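Local coordinates for CRISPR-associated protein, Cse1 family (Acidimicrobium ferrooxidans, PDB 4H3T), which probably serves as the large Cse1 subunit of a type I-E CRISPR Cascade complex, which recognises invading DNA, at residues Ala409-Ala412 against Ala413-Leu416; Glu518-Phe521 against Arg522-Leu525. The protein carries 1 engineered substitution. All blocks are in the same frame, centred on the assembly; numbering follows the deposited sequence.

Contact 1. Residues Ala409-Ala412 against Ala413-Leu416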
loop_
_atom_site.group_PDB
_atom_site.type_symbol
_atom_site.label_atom_id
_atom_site.label_comp_id
_atom_site.label_asym_id
_atom_site.label_seq_id
_atom_site.Cartn_x
_atom_site.Cartn_y
_atom_site.Cartn_z
ATOM N N ALA A 409 8.322 22.477 4.129
ATOM C CA ALA A 409 9.397 21.755 3.422
ATOM C C ALA A 409 9.313 22.013 1.881
ATOM O O ALA A 409 10.339 22.192 1.227
ATOM C CB ALA A 409 9.329 20.270 3.709
ATOM N N ALA A 410 8.105 21.910 1.315
ATOM C CA ALA A 410 7.860 22.143 -0.116
ATOM C C ALA A 410 8.223 23.613 -0.515
ATOM O O ALA A 410 8.872 23.806 -1.539
ATOM C CB ALA A 410 6.424 21.814 -0.486
ATOM N N HIS A 411 7.954 24.591 0.341
ATOM C CA HIS A 411 8.324 25.960 0.054
ATOM C C HIS A 411 9.826 26.127 0.157
ATOM O O HIS A 411 10.368 26.853 -0.646
ATOM C CB HIS A 411 7.636 26.990 0.984
ATOM C CG HIS A 411 6.175 27.166 0.712
ATOM N ND1 HIS A 411 5.291 27.424 1.720
ATOM C CD2 HIS A 411 5.498 27.137 -0.448
ATOM C CE1 HIS A 411 4.099 27.484 1.157
ATOM N NE2 HIS A 411 4.174 27.322 -0.139
ATOM N N ALA A 412 10.511 25.455 1.090
ATOM C CA ALA A 412 11.983 25.547 1.144
ATOM C C ALA A 412 12.600 24.920 -0.108
ATOM O O ALA A 412 13.613 25.416 -0.643
ATOM C CB ALA A 412 12.526 24.881 2.409
ATOM N N ALA A 413 12.032 23.807 -0.572
ATOM C CA ALA A 413 12.555 23.138 -1.790
ATOM C C ALA A 413 12.400 24.058 -3.017
ATOM O O ALA A 413 13.278 24.136 -3.839
ATOM C CB ALA A 413 11.814 21.827 -2.032
ATOM N N GLN A 414 11.285 24.755 -3.109
ATOM C CA GLN A 414 10.995 25.684 -4.190
ATOM C C GLN A 414 11.938 26.879 -4.086
ATOM O O GLN A 414 12.543 27.262 -5.084
ATOM C CB GLN A 414 9.560 26.114 -4.114
ATOM C CG GLN A 414 9.097 26.953 -5.338
ATOM C CD GLN A 414 7.675 27.467 -5.234
ATOM O OE1 GLN A 414 6.872 27.024 -4.396
ATOM N NE2 GLN A 414 7.348 28.461 -6.057
ATOM N N ALA A 415 12.131 27.439 -2.878
ATOM C CA ALA A 415 13.075 28.548 -2.683
ATOM C C ALA A 415 14.500 28.201 -3.146
ATOM O O ALA A 415 15.215 29.037 -3.707
ATOM C CB ALA A 415 13.104 28.967 -1.235
ATOM N N LEU A 416 14.926 26.993 -2.879
ATOM C CA LEU A 416 16.238 26.517 -3.331
ATOM C C LEU A 416 16.394 26.500 -4.843
ATOM O O LEU A 416 17.522 26.479 -5.316
ATOM C CB LEU A 416 16.523 25.137 -2.784
ATOM C CG LEU A 416 17.061 25.112 -1.328
ATOM C CD1 LEU A 416 17.080 23.709 -0.804
ATOM C CD2 LEU A 416 18.501 25.706 -1.272
#

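Contact 2. Residues Glu518-Phe521 against Arg522-Leu525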
loop_
_atom_site.group_PDB
_atom_site.type_symbol
_atom_site.label_atom_id
_atom_site.label_comp_id
_atom_site.label_asym_id
_atom_site.label_seq_id
_atom_site.Cartn_x
_atom_site.Cartn_y
_atom_site.Cartn_z
ATOM N N GLU A 518 20.813 33.657 -4.190
ATOM C CA GLU A 518 20.772 33.587 -2.736
ATOM C C GLU A 518 19.723 34.576 -2.180
ATOM O O GLU A 518 18.990 34.225 -1.249
ATOM C CB GLU A 518 22.152 33.862 -2.094
ATOM C CG GLU A 518 22.137 33.617 -0.571
ATOM C CD GLU A 518 23.442 33.646 0.195
ATOM O OE1 GLU A 518 23.406 33.369 1.417
ATOM O OE2 GLU A 518 24.488 33.986 -0.400
ATOM N N ASP A 519 19.652 35.792 -2.738
ATOM C CA ASP A 519 18.701 36.818 -2.256
ATOM C C ASP A 519 17.262 36.368 -2.475
ATOM O O ASP A 519 16.459 36.467 -1.564
ATOM C CB ASP A 519 18.960 38.155 -2.947
ATOM C CG ASP A 519 18.061 39.278 -2.425
ATOM O OD1 ASP A 519 18.076 39.535 -1.210
ATOM O OD2 ASP A 519 17.233 39.760 -3.188
ATOM N N ARG A 520 16.956 35.822 -3.664
ATOM C CA ARG A 520 15.626 35.302 -3.987
ATOM C C ARG A 520 15.272 34.111 -3.080
ATOM O O ARG A 520 14.167 34.031 -2.604
ATOM C CB ARG A 520 15.560 34.892 -5.451
ATOM C CG ARG A 520 15.625 36.072 -6.427
ATOM C CD ARG A 520 15.965 35.622 -7.837
ATOM N NE ARG A 520 15.810 36.727 -8.775
ATOM C CZ ARG A 520 15.990 36.686 -10.092
ATOM N NH1 ARG A 520 16.438 35.584 -10.679
ATOM N NH2 ARG A 520 15.710 37.746 -10.837
ATOM N N PHE A 521 16.195 33.194 -2.880
ATOM C CA PHE A 521 16.030 32.018 -1.988
ATOM C C PHE A 521 15.701 32.494 -0.558
ATOM O O PHE A 521 14.713 32.065 0.060
ATOM C CB PHE A 521 17.328 31.138 -2.014
ATOM C CG PHE A 521 17.609 30.282 -0.801
ATOM C CD1 PHE A 521 16.806 29.198 -0.501
ATOM C CD2 PHE A 521 18.597 30.636 0.107
ATOM C CE1 PHE A 521 17.019 28.448 0.638
ATOM C CE2 PHE A 521 18.837 29.856 1.237
ATOM C CZ PHE A 521 18.019 28.791 1.513
ATOM N N ARG A 522 16.516 33.390 -0.050
ATOM C CA ARG A 522 16.355 33.869 1.322
ATOM C C ARG A 522 15.011 34.653 1.520
ATOM O O ARG A 522 14.356 34.474 2.563
ATOM C CB ARG A 522 17.594 34.711 1.741
ATOM C CG ARG A 522 17.634 35.163 3.181
ATOM C CD ARG A 522 18.575 36.347 3.405
ATOM N NE ARG A 522 17.867 37.619 3.196
ATOM C CZ ARG A 522 18.050 38.484 2.194
ATOM N NH1 ARG A 522 18.985 38.262 1.265
ATOM N NH2 ARG A 522 17.319 39.590 2.126
ATOM N N ARG A 523 14.579 35.455 0.526
ATOM C CA ARG A 523 13.315 36.186 0.634
ATOM C C ARG A 523 12.116 35.214 0.593
ATOM O O ARG A 523 11.148 35.402 1.322
ATOM C CB ARG A 523 13.146 37.273 -0.485
ATOM C CG ARG A 523 14.032 38.517 -0.290
ATOM C CD ARG A 523 13.921 39.646 -1.400
ATOM N NE ARG A 523 13.179 39.177 -2.595
ATOM C CZ ARG A 523 13.663 38.924 -3.822
ATOM N NH1 ARG A 523 14.943 39.151 -4.108
ATOM N NH2 ARG A 523 12.863 38.464 -4.776
HETATM N N MSE A 524 12.165 34.232 -0.289
HETATM C CA MSE A 524 11.078 33.266 -0.387
HETATM C C MSE A 524 10.982 32.439 0.893
HETATM O O MSE A 524 9.893 32.237 1.428
HETATM C CB MSE A 524 11.243 32.349 -1.577
HETATM C CG MSE A 524 10.097 31.342 -1.640
HETATM SE SE MSE A 524 9.765 30.328 -3.257
HETATM C CE MSE A 524 8.359 29.252 -2.273
ATOM N N LEU A 525 12.117 31.970 1.371
ATOM C CA LEU A 525 12.185 31.164 2.585
ATOM C C LEU A 525 11.616 31.942 3.796
ATOM O O LEU A 525 10.821 31.385 4.540
ATOM C CB LEU A 525 13.626 30.752 2.874
ATOM C CG LEU A 525 13.833 29.772 4.055
ATOM C CD1 LEU A 525 13.077 28.436 3.798
ATOM C CD2 LEU A 525 15.356 29.571 4.332
#

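Contact 1. Residues Ala409-Ala412 against Ala413-Leu416
With H411 CG set beside its own backbone N (chi1 -72°) and Q414 CG swung opposite its N (chi1 -172°), the imidazole and the amide run side by side, pointing the same way, one turn apart near the C-terminal end of helix 397-415. This helix belongs to the C-terminal helical bundle of Cse1. The two flat groups are turned 51° against each other, and the extended Q414 chain brings OE1 to the edge of the imidazole, 4.2 Å from H411 CD2. That is a distant approach to a ring carbon, not a hydrogen bond. The turn itself is regular alpha helix. A413 N donates to A409 O at 3.0 Å, Q414 N to A410 O likewise, and A415 N to H411 O at 2.9 Å. Four of the first five residues are alanines, whose short methyls let other helices come close: A409, A410 and A413 touch L463, Y460, A456 and I459 of helix 445-473, while A412 meets V491 of helix 481-504. H411 touches A528 and E531 of helix 511-532. L416 packs on L498 and A499 of helix 481-504. Its backbone N bonds to A412 O at 3.0 Å, and its side chain lies beside that same oxygen, with L416 CG 3.5 Å from A412 O.

Contact 2. Residues Glu518-Phe521 against Arg522-Leu525
A local salt-bridge network on one turn of helix 511-532, in the C-terminal helical bundle, joins D519 to the arginines three and four residues on. The carboxylate is shared, one oxygen to each partner. D519 OD1 takes R522 NH1 at 2.9 Å on its anti side, close to the carboxylate plane, although the oxygen lies 28° out of the guanidinium plane. D519 OD2 receives R523 NH1 from above the carboxylate plane and lies almost in the plane of that guanidinium; the 2.5 Å between D519 OD2 and R523 NH1 is very short, so its exact length is doubtful. Both bonds are bent, each with an N-H...O angle of 138°. R522 bends at chi3, and R523 is modelled nearly eclipsed there (-12°), a doubtful torsion like the short bond it serves. Two positive groups beside one carboxylate would tend to keep it ionised. The R523 guanidinium also lies with one face over R520 CA, and R523 NH1 is 3.9 Å from R520 CG. R520 runs extended alongside R523, pointing the same way, and its NH2 bonds to the backbone oxygen of H438. On the inner side the chemistry is apolar: F521 and L525 lie side by side, with F521 CZ 4.0 Å from L525 CD2. Backbone bonds hold the turn, L525 N reaching F521 O at 2.9 Å. F521 packs on A495 and A499 of helix 481-504, on A415 of helix 397-415 and on V419 of helix 417-420, while one conformer of selenomethionine M524 rests against Q414, A415 and Y418.

In the fold
Contacts 1 and 2 are single turns of two neighbouring helices, 397-415 and 511-532; the centres of the two contacts are about 10 Å apart, and they touch directly. Contact 1 is mostly buried, an alanine-rich turn enclosed by helices 445-473, 481-504 and 511-532, with its polar side chains H411 and Q414 on the flank nearest contact 2. Contact 2 is amphipathic: D519, R522 and R523 form a charged network on a more exposed side, while F521 and L525 face inward. The two meet where F521 CB lies 3.4 Å from A415 O and F521 CE1 lies 3.7 Å from L416 CD2. Both also pack on helix 481-504, so A499 touches L416 and F521 alike.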